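Local coordinates for ribosomal RNA processing protein 6 (Trypanosoma brucei brucei, PDB 4NLC) that probably trims single-stranded RNA from the 3' end as an exoribonuclease of the nuclear exosome, its exonuclease domain joined here to a helical HRDC domain, at residues K328-C340 / V351-G363. The protein carries 1 engineered substitution. Sequence-based numbering, arbitrary orientation.
Sequences KLPTSANEVLKCC and VMKLLQIVKDAIG
Helix 333-339 and helix 351-359 pass each other nearly at right angles, 97° between their directions and 9.3 Å between axes; Ala333 lies near Val351, while the loop ahead of helix 333-339 brings Leu329 close to Val358. Val351 lodges CG2 among Ala333, Val336 and Leu337; that methyl lies 3.8 Å from Leu337 CD2, the two side chains meeting roughly square-on. Val336 works in two directions. Its CG1 packs on Leu354, 3.8 Å from Leu354 CB, and its CG2 lies 4.0 Å from Leu355 CD1. Both segments belong to the HRDC domain, the helical bundle that follows the exonuclease domain, and here its last helix meets the short helix two before it. Trp301 of helix 289-309 and Val347 of helix 345-349 also touch Leu354. Leu355 reaches beyond the helix-helix crossing: with CG anti to the backbone N (chi1 -177°), CD1 presses on the main chain, 3.3 Å from Thr331 C, while CD2 approaches Ala333 N. Ser332, the N-cap of helix 333-339, takes a weak capping bond from Glu335 N to its OG. One turn further along, Val358 packs against the backbone of the 329-331 loop, its CG1 just 3.1 Å from Pro330 O, and Ile325 of helix 319-328 touches the same valine. Ile362 extends the apolar seam past the helix, with CG2 4.3 Å from Leu329 CB.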
ATOM      1  N   LYS A 328      20.865 -22.695  17.821  1.00 31.67           N
ATOM      2  CA  LYS A 328      20.635 -23.890  18.633  1.00 31.61           C
ATOM      3  C   LYS A 328      20.742 -25.220  17.882  1.00 34.66           C
ATOM      4  O   LYS A 328      20.934 -26.247  18.537  1.00 34.50           O
ATOM      5  CB  LYS A 328      19.269 -23.799  19.355  1.00 35.17           C
ATOM      6  CG  LYS A 328      19.188 -22.704  20.426  1.00 49.62           C
ATOM      7  CD  LYS A 328      17.738 -22.490  20.852  1.00 69.65           C
ATOM      8  CE  LYS A 328      17.581 -21.675  22.121  1.00 83.96           C
ATOM      9  NZ  LYS A 328      16.171 -21.664  22.602  1.00 86.21           N
ATOM     10  N   LEU A 329      20.585 -25.216  16.529  1.00 30.49           N
ATOM     11  CA  LEU A 329      20.578 -26.418  15.664  1.00 29.55           C
ATOM     12  C   LEU A 329      19.651 -27.548  16.225  1.00 33.78           C
ATOM     13  O   LEU A 329      20.148 -28.621  16.574  1.00 35.24           O
ATOM     14  CB  LEU A 329      22.019 -26.931  15.351  1.00 28.60           C
ATOM     15  CG  LEU A 329      22.958 -25.951  14.606  1.00 31.61           C
ATOM     16  CD1 LEU A 329      24.411 -26.432  14.639  1.00 30.41           C
ATOM     17  CD2 LEU A 329      22.523 -25.728  13.155  1.00 30.66           C
ATOM     18  N   PRO A 330      18.311 -27.318  16.342  1.00 29.99           N
ATOM     19  CA  PRO A 330      17.408 -28.361  16.884  1.00 30.13           C
ATOM     20  C   PRO A 330      17.392 -29.677  16.090  1.00 33.04           C
ATOM     21  O   PRO A 330      17.303 -29.643  14.867  1.00 30.40           O
ATOM     22  CB  PRO A 330      16.047 -27.670  16.833  1.00 31.92           C
ATOM     23  CG  PRO A 330      16.182 -26.651  15.767  1.00 34.83           C
ATOM     24  CD  PRO A 330      17.540 -26.111  15.984  1.00 29.80           C
ATOM     25  N   THR A 331      17.485 -30.833  16.774  1.00 31.70           N
ATOM     26  CA  THR A 331      17.547 -32.126  16.067  1.00 33.56           C
ATOM     27  C   THR A 331      16.331 -33.059  16.289  1.00 39.28           C
ATOM     28  O   THR A 331      16.377 -34.218  15.868  1.00 40.59           O
ATOM     29  CB  THR A 331      18.858 -32.847  16.345  1.00 41.68           C
ATOM     30  OG1 THR A 331      19.000 -33.045  17.755  1.00 44.57           O
ATOM     31  CG2 THR A 331      20.068 -32.112  15.740  1.00 36.41           C
ATOM     32  N   SER A 332      15.234 -32.522  16.845  1.00 35.92           N
ATOM     33  CA  SER A 332      13.953 -33.203  17.066  1.00 38.25           C
ATOM     34  C   SER A 332      12.823 -32.206  16.758  1.00 43.86           C
ATOM     35  O   SER A 332      13.028 -30.990  16.871  1.00 43.02           O
ATOM     36  CB  SER A 332      13.849 -33.727  18.499  1.00 43.00           C
ATOM     37  OG  SER A 332      13.654 -32.681  19.438  1.00 49.55           O
ATOM     38  N   ALA A 333      11.652 -32.705  16.328  1.00 42.01           N
ATOM     39  CA  ALA A 333      10.495 -31.859  15.987  1.00 40.75           C
ATOM     40  C   ALA A 333      10.101 -30.882  17.124  1.00 44.64           C
ATOM     41  O   ALA A 333       9.819 -29.713  16.863  1.00 42.46           O
ATOM     42  CB  ALA A 333       9.314 -32.727  15.600  1.00 42.62           C
ATOM     43  N   ASN A 334      10.147 -31.352  18.380  1.00 43.98           N
ATOM     44  CA  ASN A 334       9.816 -30.574  19.579  1.00 44.62           C
ATOM     45  C   ASN A 334      10.776 -29.434  19.800  1.00 47.64           C
ATOM     46  O   ASN A 334      10.328 -28.332  20.120  1.00 46.77           O
ATOM     47  CB  ASN A 334       9.758 -31.470  20.807  1.00 48.56           C
ATOM     48  CG  ASN A 334       8.814 -32.621  20.619  1.00 76.45           C
ATOM     49  OD1 ASN A 334       9.231 -33.732  20.275  1.00 75.81           O
ATOM     50  ND2 ASN A 334       7.518 -32.348  20.723  1.00 64.36           N
ATOM     51  N   GLU A 335      12.098 -29.691  19.611  1.00 43.80           N
ATOM     52  CA  GLU A 335      13.156 -28.679  19.730  1.00 41.75           C
ATOM     53  C   GLU A 335      12.934 -27.597  18.662  1.00 42.20           C
ATOM     54  O   GLU A 335      13.078 -26.418  18.966  1.00 40.92           O
ATOM     55  CB  GLU A 335      14.544 -29.311  19.558  1.00 42.52           C
ATOM     56  CG  GLU A 335      15.180 -29.877  20.815  1.00 56.02           C
ATOM     57  CD  GLU A 335      16.518 -30.563  20.580  1.00 67.32           C
ATOM     58  OE1 GLU A 335      17.467 -29.920  20.064  1.00 37.09           O
ATOM     59  OE2 GLU A 335      16.611 -31.761  20.928  1.00 56.03           O
ATOM     60  N   VAL A 336      12.548 -27.998  17.426  1.00 38.08           N
ATOM     61  CA  VAL A 336      12.271 -27.067  16.316  1.00 36.26           C
ATOM     62  C   VAL A 336      11.054 -26.206  16.689  1.00 41.46           C
ATOM     63  O   VAL A 336      11.064 -24.991  16.466  1.00 40.55           O
ATOM     64  CB  VAL A 336      12.072 -27.762  14.935  1.00 39.57           C
ATOM     65  CG1 VAL A 336      11.780 -26.730  13.839  1.00 39.03           C
ATOM     66  CG2 VAL A 336      13.275 -28.624  14.544  1.00 38.88           C
ATOM     67  N   LEU A 337      10.020 -26.841  17.286  1.00 39.90           N
ATOM     68  CA  LEU A 337       8.803 -26.154  17.715  1.00 39.51           C
ATOM     69  C   LEU A 337       9.071 -25.129  18.810  1.00 44.45           C
ATOM     70  O   LEU A 337       8.444 -24.079  18.803  1.00 43.99           O
ATOM     71  CB  LEU A 337       7.694 -27.142  18.103  1.00 40.58           C
ATOM     72  CG  LEU A 337       7.048 -27.966  16.959  1.00 44.20           C
ATOM     73  CD1 LEU A 337       5.942 -28.828  17.485  1.00 46.07           C
ATOM     74  CD2 LEU A 337       6.529 -27.081  15.798  1.00 41.99           C
ATOM     75  N   LYS A 338      10.055 -25.394  19.694  1.00 43.62           N
ATOM     76  CA  LYS A 338      10.473 -24.480  20.762  1.00 44.59           C
ATOM     77  C   LYS A 338      11.076 -23.180  20.166  1.00 50.81           C
ATOM     78  O   LYS A 338      10.631 -22.087  20.517  1.00 52.37           O
ATOM     79  CB  LYS A 338      11.467 -25.167  21.701  1.00 47.73           C
ATOM     80  CG  LYS A 338      10.820 -26.089  22.719  1.00 71.82           C
ATOM     81  CD  LYS A 338      11.804 -26.459  23.818  1.00 88.61           C
ATOM     82  CE  LYS A 338      11.241 -27.485  24.778  1.00107.51           C
ATOM     83  NZ  LYS A 338      12.289 -28.019  25.695  1.00118.24           N
ATOM     84  N   CYS A 339      12.036 -23.307  19.229  1.00 46.56           N
ATOM     85  CA  CYS A 339      12.675 -22.181  18.548  1.00 45.89           C
ATOM     86  C   CYS A 339      11.660 -21.259  17.854  1.00 51.39           C
ATOM     87  O   CYS A 339      11.807 -20.036  17.914  1.00 51.16           O
ATOM     88  CB  CYS A 339      13.719 -22.678  17.552  1.00 45.04           C
ATOM     89  SG  CYS A 339      15.062 -23.650  18.282  1.00 48.97           S
ATOM     90  N   CYS A 340      10.635 -21.854  17.208  1.00 49.68           N
ATOM     91  CA  CYS A 340       9.609 -21.187  16.390  1.00 49.84           C
ATOM     92  C   CYS A 340       8.435 -20.540  17.162  1.00 56.32           C
ATOM     93  O   CYS A 340       7.531 -20.029  16.511  1.00 55.29           O
ATOM     94  CB  CYS A 340       9.083 -22.156  15.339  1.00 49.52           C
ATOM     95  SG  CYS A 340      10.329 -22.718  14.163  1.00 52.44           S
ATOM     96  N   VAL A 351       7.182 -29.058  10.061  1.00 41.70           N
ATOM     97  CA  VAL A 351       8.222 -29.238  11.099  1.00 41.04           C
ATOM     98  C   VAL A 351       9.328 -30.248  10.689  1.00 44.58           C
ATOM     99  O   VAL A 351      10.490 -30.063  11.080  1.00 43.20           O
ATOM    100  CB  VAL A 351       7.583 -29.589  12.478  1.00 45.55           C
ATOM    101  CG1 VAL A 351       6.870 -30.950  12.468  1.00 46.76           C
ATOM    102  CG2 VAL A 351       8.590 -29.491  13.615  1.00 45.02           C
ATOM    103  N   MET A 352       8.964 -31.298   9.904  1.00 41.30           N
ATOM    104  CA  MET A 352       9.896 -32.341   9.454  1.00 41.04           C
ATOM    105  C   MET A 352      10.851 -31.827   8.378  1.00 44.64           C
ATOM    106  O   MET A 352      12.009 -32.264   8.322  1.00 45.40           O
ATOM    107  CB  MET A 352       9.155 -33.623   9.030  1.00 45.00           C
ATOM    108  CG  MET A 352       8.410 -34.318  10.191  1.00 49.89           C
ATOM    109  SD  MET A 352       9.337 -34.498  11.761  1.00 54.49           S
ATOM    110  CE  MET A 352      10.476 -35.812  11.319  1.00 52.51           C
ATOM    111  N   LYS A 353      10.384 -30.862   7.567  1.00 39.64           N
ATOM    112  CA  LYS A 353      11.181 -30.191   6.531  1.00 39.04           C
ATOM    113  C   LYS A 353      12.221 -29.264   7.205  1.00 40.17           C
ATOM    114  O   LYS A 353      13.379 -29.242   6.785  1.00 38.93           O
ATOM    115  CB  LYS A 353      10.261 -29.393   5.572  1.00 41.09           C
ATOM    116  CG  LYS A 353      10.981 -28.773   4.375  1.00 62.83           C
ATOM    117  CD  LYS A 353      10.327 -29.137   3.039  1.00 79.03           C
ATOM    118  CE  LYS A 353       9.147 -28.261   2.666  1.00 89.69           C
ATOM    119  NZ  LYS A 353       8.581 -28.636   1.343  1.00 99.16           N
ATOM    120  N   LEU A 354      11.801 -28.496   8.247  1.00 35.65           N
ATOM    121  CA  LEU A 354      12.702 -27.602   8.996  1.00 34.01           C
ATOM    122  C   LEU A 354      13.765 -28.439   9.695  1.00 37.26           C
ATOM    123  O   LEU A 354      14.946 -28.083   9.684  1.00 37.40           O
ATOM    124  CB  LEU A 354      11.936 -26.766  10.030  1.00 33.73           C
ATOM    125  CG  LEU A 354      10.936 -25.757   9.511  1.00 37.39           C
ATOM    126  CD1 LEU A 354      10.085 -25.223  10.644  1.00 38.14           C
ATOM    127  CD2 LEU A 354      11.632 -24.606   8.851  1.00 38.26           C
ATOM    128  N   LEU A 355      13.345 -29.573  10.257  1.00 33.34           N
ATOM    129  CA  LEU A 355      14.203 -30.554  10.914  1.00 33.39           C
ATOM    130  C   LEU A 355      15.187 -31.187   9.909  1.00 36.54           C
ATOM    131  O   LEU A 355      16.337 -31.427  10.263  1.00 35.54           O
ATOM    132  CB  LEU A 355      13.322 -31.621  11.586  1.00 34.56           C
ATOM    133  CG  LEU A 355      14.001 -32.710  12.405  1.00 39.26           C
ATOM    134  CD1 LEU A 355      14.941 -32.121  13.434  1.00 37.73           C
ATOM    135  CD2 LEU A 355      12.974 -33.610  13.063  1.00 40.82           C
ATOM    136  N   GLN A 356      14.759 -31.403   8.654  1.00 33.32           N
ATOM    137  CA  GLN A 356      15.647 -31.970   7.630  1.00 33.77           C
ATOM    138  C   GLN A 356      16.761 -30.979   7.258  1.00 35.98           C
ATOM    139  O   GLN A 356      17.918 -31.391   7.062  1.00 34.92           O
ATOM    140  CB  GLN A 356      14.851 -32.418   6.380  1.00 35.90           C
ATOM    141  CG  GLN A 356      15.577 -33.485   5.549  1.00 39.50           C
ATOM    142  CD  GLN A 356      16.136 -34.612   6.386  1.00 59.17           C
ATOM    143  OE1 GLN A 356      15.415 -35.341   7.095  1.00 57.24           O
ATOM    144  NE2 GLN A 356      17.445 -34.757   6.342  1.00 48.33           N
ATOM    145  N   ILE A 357      16.405 -29.668   7.195  1.00 31.79           N
ATOM    146  CA  ILE A 357      17.326 -28.555   6.909  1.00 31.28           C
ATOM    147  C   ILE A 357      18.483 -28.587   7.907  1.00 34.37           C
ATOM    148  O   ILE A 357      19.639 -28.526   7.500  1.00 35.06           O
ATOM    149  CB  ILE A 357      16.595 -27.170   6.881  1.00 32.94           C
ATOM    150  CG1 ILE A 357      15.759 -27.013   5.586  1.00 33.60           C
ATOM    151  CG2 ILE A 357      17.592 -25.992   7.053  1.00 31.92           C
ATOM    152  CD1 ILE A 357      14.683 -25.851   5.599  1.00 27.26           C
ATOM    153  N   VAL A 358      18.161 -28.709   9.199  1.00 30.16           N
ATOM    154  CA  VAL A 358      19.124 -28.776  10.294  1.00 29.77           C
ATOM    155  C   VAL A 358      19.971 -30.048  10.201  1.00 36.21           C
ATOM    156  O   VAL A 358      21.188 -29.977  10.381  1.00 34.91           O
ATOM    157  CB  VAL A 358      18.430 -28.659  11.679  1.00 32.12           C
ATOM    158  CG1 VAL A 358      19.456 -28.776  12.818  1.00 30.91           C
ATOM    159  CG2 VAL A 358      17.644 -27.354  11.788  1.00 30.76           C
ATOM    160  N   LYS A 359      19.319 -31.208   9.962  1.00 35.88           N
ATOM    161  CA  LYS A 359      19.977 -32.513   9.863  1.00 37.72           C
ATOM    162  C   LYS A 359      21.012 -32.563   8.751  1.00 45.30           C
ATOM    163  O   LYS A 359      22.083 -33.117   8.964  1.00 47.13           O
ATOM    164  CB  LYS A 359      18.952 -33.644   9.699  1.00 41.54           C
ATOM    165  CG  LYS A 359      18.256 -34.041  10.986  1.00 54.11           C
ATOM    166  CD  LYS A 359      17.077 -34.943  10.705  1.00 63.87           C
ATOM    167  CE  LYS A 359      16.374 -35.349  11.969  1.00 77.32           C
ATOM    168  NZ  LYS A 359      15.099 -36.049  11.680  1.00 91.94           N
ATOM    169  N   ASP A 360      20.729 -31.953   7.591  1.00 44.52           N
ATOM    170  CA  ASP A 360      21.663 -31.931   6.452  1.00 45.58           C
ATOM    171  C   ASP A 360      22.898 -31.042   6.686  1.00 49.85           C
ATOM    172  O   ASP A 360      23.888 -31.149   5.947  1.00 50.54           O
ATOM    173  CB  ASP A 360      20.929 -31.551   5.148  1.00 48.06           C
ATOM    174  CG  ASP A 360      19.813 -32.500   4.728  1.00 58.90           C
ATOM    175  OD1 ASP A 360      19.763 -33.631   5.250  1.00 60.70           O
ATOM    176  OD2 ASP A 360      19.000 -32.114   3.871  1.00 68.06           O
ATOM    177  N   ALA A 361      22.862 -30.206   7.742  1.00 45.66           N
ATOM    178  CA  ALA A 361      23.964 -29.309   8.086  1.00 44.70           C
ATOM    179  C   ALA A 361      24.814 -29.731   9.300  1.00 48.38           C
ATOM    180  O   ALA A 361      25.959 -29.285   9.399  1.00 48.76           O
ATOM    181  CB  ALA A 361      23.443 -27.901   8.278  1.00 44.53           C
ATOM    182  N   ILE A 362      24.303 -30.575  10.207  1.00 44.85           N
ATOM    183  CA  ILE A 362      25.116 -30.964  11.375  1.00 44.93           C
ATOM    184  C   ILE A 362      26.221 -31.986  10.967  1.00 50.40           C
ATOM    185  O   ILE A 362      26.132 -32.615   9.905  1.00 50.52           O
ATOM    186  CB  ILE A 362      24.312 -31.381  12.642  1.00 47.95           C
ATOM    187  CG1 ILE A 362      23.641 -32.744  12.497  1.00 50.22           C
ATOM    188  CG2 ILE A 362      23.303 -30.293  13.057  1.00 47.31           C
ATOM    189  CD1 ILE A 362      23.628 -33.540  13.820  1.00 60.47           C
ATOM    190  N   GLY A 363      27.280 -32.055  11.780  1.00 47.16           N
ATOM    191  CA  GLY A 363      28.474 -32.857  11.515  1.00 47.22           C
ATOM    192  C   GLY A 363      29.348 -32.143  10.504  1.00 50.26           C
ATOM    193  O   GLY A 363      29.230 -30.922  10.338  1.00 48.74           O
TER